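Rhodanese domain-containing protein (Thermoplasma volcanium GSS1, PDB 3GK5) is of unknown function but carries a rhodanese-like domain, the fold of sulfurtransferases that pass sulfur through an active-site cysteine. Local coordinates at residues Tyr3-Tyr12 with Asn81-Trp92. Sequence-based numbering, arbitrary orientation.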
ATOM      1  N   TYR A   3      -7.349  11.388  -6.397  1.00 43.36           N
ATOM      2  CA  TYR A   3      -6.388  10.302  -6.755  1.00 47.18           C
ATOM      3  C   TYR A   3      -4.963  10.828  -6.901  1.00 49.85           C
ATOM      4  O   TYR A   3      -4.691  11.683  -7.747  1.00 49.98           O
ATOM      5  CB  TYR A   3      -6.805   9.629  -8.069  1.00 51.90           C
ATOM      6  CG  TYR A   3      -5.860   8.530  -8.507  1.00 43.44           C
ATOM      7  CD1 TYR A   3      -5.920   7.264  -7.932  1.00 52.28           C
ATOM      8  CD2 TYR A   3      -4.856   8.778  -9.443  1.00 51.59           C
ATOM      9  CE1 TYR A   3      -4.998   6.272  -8.273  1.00 50.07           C
ATOM     10  CE2 TYR A   3      -3.926   7.792  -9.788  1.00 46.19           C
ATOM     11  CZ  TYR A   3      -4.002   6.544  -9.195  1.00 42.15           C
ATOM     12  OH  TYR A   3      -3.065   5.580  -9.490  1.00 40.75           O
ATOM     13  N   ARG A   4      -4.059  10.311  -6.071  1.00 48.81           N
ATOM     14  CA  ARG A   4      -2.656  10.705  -6.109  1.00 46.43           C
ATOM     15  C   ARG A   4      -1.785   9.455  -6.215  1.00 45.46           C
ATOM     16  O   ARG A   4      -2.216   8.356  -5.872  1.00 47.07           O
ATOM     17  CB  ARG A   4      -2.265  11.474  -4.844  1.00 53.64           C
ATOM     18  CG  ARG A   4      -3.188  12.621  -4.472  1.00 51.07           C
ATOM     19  CD  ARG A   4      -4.273  12.160  -3.513  1.00 55.00           C
ATOM     20  NE  ARG A   4      -3.723  11.650  -2.256  1.00 61.51           N
ATOM     21  CZ  ARG A   4      -3.016  12.375  -1.390  1.00 64.57           C
ATOM     22  NH1 ARG A   4      -2.558  11.821  -0.277  1.00 62.07           N
ATOM     23  NH2 ARG A   4      -2.764  13.654  -1.636  1.00 65.49           N
ATOM     24  N   SER A   5      -0.556   9.630  -6.682  1.00 43.00           N
ATOM     25  CA  SER A   5       0.364   8.513  -6.830  1.00 39.50           C
ATOM     26  C   SER A   5       1.728   8.877  -6.250  1.00 37.23           C
ATOM     27  O   SER A   5       2.044  10.060  -6.100  1.00 33.15           O
ATOM     28  CB  SER A   5       0.489   8.152  -8.310  1.00 35.90           C
ATOM     29  OG  SER A   5       1.316   7.021  -8.493  1.00 51.49           O
ATOM     30  N   ILE A   6       2.532   7.863  -5.926  1.00 35.38           N
ATOM     31  CA  ILE A   6       3.859   8.085  -5.347  1.00 31.25           C
ATOM     32  C   ILE A   6       4.925   7.086  -5.797  1.00 34.81           C
ATOM     33  O   ILE A   6       4.731   5.876  -5.755  1.00 31.28           O
ATOM     34  CB  ILE A   6       3.806   8.073  -3.789  1.00 26.15           C
ATOM     35  CG1 ILE A   6       5.211   8.202  -3.209  1.00 27.61           C
ATOM     36  CG2 ILE A   6       3.178   6.794  -3.291  1.00 26.37           C
ATOM     37  CD1 ILE A   6       5.242   8.170  -1.698  1.00 39.94           C
ATOM     38  N   ASN A   7       6.062   7.627  -6.214  1.00 38.49           N
ATOM     39  CA  ASN A   7       7.195   6.843  -6.676  1.00 36.58           C
ATOM     40  C   ASN A   7       7.753   5.993  -5.531  1.00 37.41           C
ATOM     41  O   ASN A   7       7.541   6.304  -4.361  1.00 36.84           O
ATOM     42  CB  ASN A   7       8.280   7.795  -7.176  1.00 49.92           C
ATOM     43  CG  ASN A   7       9.361   7.090  -7.947  1.00 60.77           C
ATOM     44  OD1 ASN A   7      10.489   7.576  -8.041  1.00 67.41           O
ATOM     45  ND2 ASN A   7       9.022   5.940  -8.526  1.00 73.85           N
ATOM     46  N   ALA A   8       8.476   4.927  -5.870  1.00 34.00           N
ATOM     47  CA  ALA A   8       9.070   4.056  -4.856  1.00 31.27           C
ATOM     48  C   ALA A   8      10.114   4.823  -4.051  1.00 25.62           C
ATOM     49  O   ALA A   8      10.109   4.803  -2.823  1.00 31.09           O
ATOM     50  CB  ALA A   8       9.714   2.849  -5.515  1.00 23.56           C
ATOM     51  N   ALA A   9      11.012   5.496  -4.758  1.00 25.58           N
ATOM     52  CA  ALA A   9      12.062   6.266  -4.116  1.00 30.74           C
ATOM     53  C   ALA A   9      11.450   7.287  -3.175  1.00 27.94           C
ATOM     54  O   ALA A   9      11.960   7.515  -2.075  1.00 33.30           O
ATOM     55  CB  ALA A   9      12.926   6.961  -5.163  1.00 30.63           C
ATOM     56  N   ASP A  10      10.354   7.898  -3.612  1.00 26.21           N
ATOM     57  CA  ASP A  10       9.655   8.895  -2.805  1.00 26.07           C
ATOM     58  C   ASP A  10       9.164   8.265  -1.510  1.00 28.42           C
ATOM     59  O   ASP A  10       9.433   8.773  -0.419  1.00 24.24           O
ATOM     60  CB  ASP A  10       8.458   9.458  -3.577  1.00 36.54           C
ATOM     61  CG  ASP A  10       8.865  10.406  -4.686  1.00 49.22           C
ATOM     62  OD1 ASP A  10       8.085  10.541  -5.658  1.00 47.95           O
ATOM     63  OD2 ASP A  10       9.950  11.026  -4.580  1.00 55.53           O
ATOM     64  N   LEU A  11       8.434   7.159  -1.638  1.00 24.23           N
ATOM     65  CA  LEU A  11       7.907   6.465  -0.470  1.00 28.01           C
ATOM     66  C   LEU A  11       9.005   6.123   0.530  1.00 24.70           C
ATOM     67  O   LEU A  11       8.886   6.431   1.710  1.00 26.26           O
ATOM     68  CB  LEU A  11       7.176   5.179  -0.881  1.00 22.21           C
ATOM     69  CG  LEU A  11       6.651   4.277   0.249  1.00 13.27           C
ATOM     70  CD1 LEU A  11       5.865   5.087   1.267  1.00  5.80           C
ATOM     71  CD2 LEU A  11       5.768   3.192  -0.346  1.00 16.46           C
ATOM     72  N   TYR A  12      10.070   5.490   0.051  1.00 22.06           N
ATOM     73  CA  TYR A  12      11.173   5.095   0.917  1.00 22.16           C
ATOM     74  C   TYR A  12      11.811   6.272   1.638  1.00 25.16           C
ATOM     75  O   TYR A  12      12.140   6.175   2.818  1.00 28.88           O
ATOM     76  CB  TYR A  12      12.228   4.337   0.110  1.00 26.88           C
ATOM     77  CG  TYR A  12      13.434   3.908   0.911  1.00 22.68           C
ATOM     78  CD1 TYR A  12      14.633   4.624   0.843  1.00 25.31           C
ATOM     79  CD2 TYR A  12      13.381   2.782   1.738  1.00 26.21           C
ATOM     80  CE1 TYR A  12      15.754   4.226   1.579  1.00 22.31           C
ATOM     81  CE2 TYR A  12      14.493   2.378   2.479  1.00 23.97           C
ATOM     82  CZ  TYR A  12      15.676   3.103   2.392  1.00 27.94           C
ATOM     83  OH  TYR A  12      16.776   2.695   3.115  1.00 27.64           O
ATOM     84  N   ASN A  81      -6.807  10.069   3.352  1.00 28.91           N
ATOM     85  CA  ASN A  81      -5.572  10.577   2.796  1.00 31.55           C
ATOM     86  C   ASN A  81      -4.698   9.381   2.401  1.00 33.71           C
ATOM     87  O   ASN A  81      -3.862   8.927   3.189  1.00 31.29           O
ATOM     88  CB  ASN A  81      -4.880  11.446   3.841  1.00 30.19           C
ATOM     89  CG  ASN A  81      -3.609  12.056   3.335  1.00 40.29           C
ATOM     90  OD1 ASN A  81      -3.423  12.209   2.128  1.00 44.87           O
ATOM     91  ND2 ASN A  81      -2.724  12.429   4.254  1.00 44.18           N
ATOM     92  N   ILE A  82      -4.923   8.864   1.190  1.00 31.01           N
ATOM     93  CA  ILE A  82      -4.166   7.724   0.673  1.00 24.20           C
ATOM     94  C   ILE A  82      -3.586   8.030  -0.698  1.00 23.62           C
ATOM     95  O   ILE A  82      -4.101   8.874  -1.424  1.00 34.28           O
ATOM     96  CB  ILE A  82      -5.032   6.434   0.540  1.00 19.39           C
ATOM     97  CG1 ILE A  82      -5.786   6.426  -0.793  1.00 19.91           C
ATOM     98  CG2 ILE A  82      -6.010   6.330   1.706  1.00 18.12           C
ATOM     99  CD1 ILE A  82      -6.819   7.517  -0.949  1.00 22.51           C
ATOM    100  N   VAL A  83      -2.511   7.330  -1.044  1.00 23.74           N
ATOM    101  CA  VAL A  83      -1.843   7.505  -2.326  1.00 15.21           C
ATOM    102  C   VAL A  83      -1.550   6.130  -2.918  1.00 16.97           C
ATOM    103  O   VAL A  83      -1.450   5.155  -2.183  1.00 25.55           O
ATOM    104  CB  VAL A  83      -0.520   8.243  -2.140  1.00 29.23           C
ATOM    105  CG1 VAL A  83      -0.777   9.651  -1.613  1.00 25.89           C
ATOM    106  CG2 VAL A  83       0.351   7.466  -1.171  1.00 29.23           C
ATOM    107  N   ASP A  84      -1.412   6.054  -4.238  1.00 14.56           N
ATOM    108  CA  ASP A  84      -1.127   4.785  -4.915  1.00 24.14           C
ATOM    109  C   ASP A  84       0.382   4.670  -5.152  1.00 24.93           C
ATOM    110  O   ASP A  84       1.030   5.653  -5.511  1.00 35.08           O
ATOM    111  CB  ASP A  84      -1.890   4.729  -6.253  1.00 19.59           C
ATOM    112  CG  ASP A  84      -1.714   3.409  -6.989  1.00 35.05           C
ATOM    113  OD1 ASP A  84      -1.778   2.345  -6.334  1.00 30.88           O
ATOM    114  OD2 ASP A  84      -1.530   3.428  -8.232  1.00 36.37           O
ATOM    115  N   VAL A  85       0.941   3.484  -4.933  1.00 15.91           N
ATOM    116  CA  VAL A  85       2.373   3.275  -5.139  1.00 16.81           C
ATOM    117  C   VAL A  85       2.646   2.684  -6.527  1.00 28.65           C
ATOM    118  O   VAL A  85       2.261   1.548  -6.831  1.00 24.54           O
ATOM    119  CB  VAL A  85       2.976   2.321  -4.072  1.00 20.25           C
ATOM    120  CG1 VAL A  85       4.469   2.152  -4.309  1.00 16.06           C
ATOM    121  CG2 VAL A  85       2.717   2.849  -2.678  1.00 15.17           C
ATOM    122  N   GLU A  86       3.331   3.461  -7.358  1.00 28.38           N
ATOM    123  CA  GLU A  86       3.655   3.057  -8.723  1.00 29.88           C
ATOM    124  C   GLU A  86       4.545   1.821  -8.829  1.00 28.84           C
ATOM    125  O   GLU A  86       5.559   1.715  -8.144  1.00 21.61           O
ATOM    126  CB  GLU A  86       4.325   4.231  -9.439  1.00 37.54           C
ATOM    127  CG  GLU A  86       3.527   5.519  -9.321  1.00 45.82           C
ATOM    128  CD  GLU A  86       4.343   6.763  -9.607  1.00 50.56           C
ATOM    129  OE1 GLU A  86       3.765   7.872  -9.536  1.00 44.97           O
ATOM    130  OE2 GLU A  86       5.556   6.634  -9.898  1.00 51.97           O
ATOM    131  N   GLY A  87       4.155   0.898  -9.702  1.00 27.40           N
ATOM    132  CA  GLY A  87       4.929  -0.311  -9.910  1.00 26.38           C
ATOM    133  C   GLY A  87       4.675  -1.436  -8.922  1.00 28.51           C
ATOM    134  O   GLY A  87       5.149  -2.558  -9.115  1.00 33.08           O
ATOM    135  N   GLY A  88       3.927  -1.143  -7.865  1.00 22.86           N
ATOM    136  CA  GLY A  88       3.650  -2.154  -6.862  1.00 16.90           C
ATOM    137  C   GLY A  88       4.888  -2.435  -6.032  1.00 20.98           C
ATOM    138  O   GLY A  88       5.837  -1.645  -6.021  1.00 23.86           O
ATOM    139  N   ILE A  89       4.878  -3.557  -5.324  1.00 20.70           N
ATOM    140  CA  ILE A  89       6.020  -3.942  -4.504  1.00 24.83           C
ATOM    141  C   ILE A  89       7.056  -4.583  -5.432  1.00 28.41           C
ATOM    142  O   ILE A  89       8.214  -4.763  -5.064  1.00 36.70           O
ATOM    143  CB  ILE A  89       5.589  -4.929  -3.395  1.00 20.31           C
ATOM    144  CG1 ILE A  89       6.672  -5.032  -2.326  1.00 23.27           C
ATOM    145  CG2 ILE A  89       5.315  -6.298  -3.991  1.00 36.78           C
ATOM    146  CD1 ILE A  89       6.187  -5.681  -1.032  1.00  6.15           C
ATOM    147  N   GLN A  90       6.625  -4.926  -6.643  1.00 32.90           N
ATOM    148  CA  GLN A  90       7.526  -5.506  -7.626  1.00 30.68           C
ATOM    149  C   GLN A  90       8.582  -4.445  -7.918  1.00 29.70           C
ATOM    150  O   GLN A  90       9.775  -4.703  -7.814  1.00 33.27           O
ATOM    151  CB  GLN A  90       6.769  -5.854  -8.910  1.00 36.92           C
ATOM    152  CG  GLN A  90       7.672  -6.205 -10.089  1.00 50.56           C
ATOM    153  CD  GLN A  90       6.910  -6.376 -11.397  1.00 63.81           C
ATOM    154  OE1 GLN A  90       6.172  -5.486 -11.823  1.00 65.98           O
ATOM    155  NE2 GLN A  90       7.099  -7.521 -12.048  1.00 67.75           N
ATOM    156  N   SER A  91       8.123  -3.247  -8.266  1.00 29.83           N
ATOM    157  CA  SER A  91       9.009  -2.135  -8.572  1.00 25.72           C
ATOM    158  C   SER A  91       9.876  -1.819  -7.365  1.00 29.63           C
ATOM    159  O   SER A  91      11.080  -1.597  -7.486  1.00 34.94           O
ATOM    160  CB  SER A  91       8.180  -0.907  -8.951  1.00 29.98           C
ATOM    161  OG  SER A  91       8.988   0.255  -9.042  1.00 41.76           O
ATOM    162  N   TRP A  92       9.253  -1.805  -6.196  1.00 26.07           N
ATOM    163  CA  TRP A  92       9.956  -1.529  -4.950  1.00 24.98           C
ATOM    164  C   TRP A  92      11.175  -2.439  -4.780  1.00 20.91           C
ATOM    165  O   TRP A  92      12.250  -1.985  -4.386  1.00 24.83           O
ATOM    166  CB  TRP A  92       8.973  -1.695  -3.786  1.00 20.58           C
ATOM    167  CG  TRP A  92       9.587  -1.749  -2.436  1.00 19.15           C
ATOM    168  CD1 TRP A  92      10.172  -2.831  -1.841  1.00 22.74           C
ATOM    169  CD2 TRP A  92       9.659  -0.681  -1.489  1.00 21.44           C
ATOM    170  NE1 TRP A  92      10.602  -2.504  -0.579  1.00 24.22           N
ATOM    171  CE2 TRP A  92      10.301  -1.189  -0.337  1.00 21.08           C
ATOM    172  CE3 TRP A  92       9.247   0.659  -1.501  1.00 16.33           C
ATOM    173  CZ2 TRP A  92      10.539  -0.407   0.794  1.00 14.33           C
ATOM    174  CZ3 TRP A  92       9.483   1.439  -0.379  1.00 25.82           C
ATOM    175  CH2 TRP A  92      10.128   0.901   0.758  1.00 25.40           C
TER
HETATM  176  O   HOH W   1       7.727   2.895  -8.393  1.00 33.72           O
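Arg4 reaches across to Ile82, where its NE gives a nearly straight hydrogen bond (174°) to Ile82 O, 2.9 Å away. That oxygen lies in the guanidinium plane, although NE stands above the carbonyl plane of Ile82. Bends at chi2 and chi3 turn the arginine chain across toward Ile82 and Asn81 and lay one guanidinium face over Val83 CG1. Val83 CG2 meets Ile6 CG2 at 3.6 Å. Asp84 is gripped by backbone and side chain alike: its N donates to Arg4 O and its O accepts from Ile6 N (2.7 Å), the parallel-sheet pattern in which one residue bonds to both neighbours of its partner, here Ser5. With CG anti to the backbone N (chi1 -177°), its carboxylate receives Tyr3 OH at OD2 (2.9 Å) from the anti side, tilted out of the carboxylate plane, while OD1 is held by Ser68. Replaced by alanine, Asp84 would lose both acceptors, which would probably leave the Tyr3 hydroxyl and Ser68 without this shared partner. Val85 CG2 touches both Leu11 CD2, at 3.9 Å, and Ile6 CG2. Glu86 N then closes the pairing on Ile6 O, and a water links Glu86 O to Ser91 OG, which also bonds Glu95, and, weakly, to Ala8 N. Beyond the type II turn at Val85-Gly88, Trp92 brings CZ3 to Leu11 CG and CH2 to within 3.9 Å of Tyr12 CD2, at the ring edge. Strand 5-6 thus borders the rhodanese-like parallel sheet beside strand 82-85, whose other neighbour is strand 58-61; helix 66-76 covers the Tyr3 and Asp84 face, and segments 8-12 and 88-92 of the flanking helices cross at -80°.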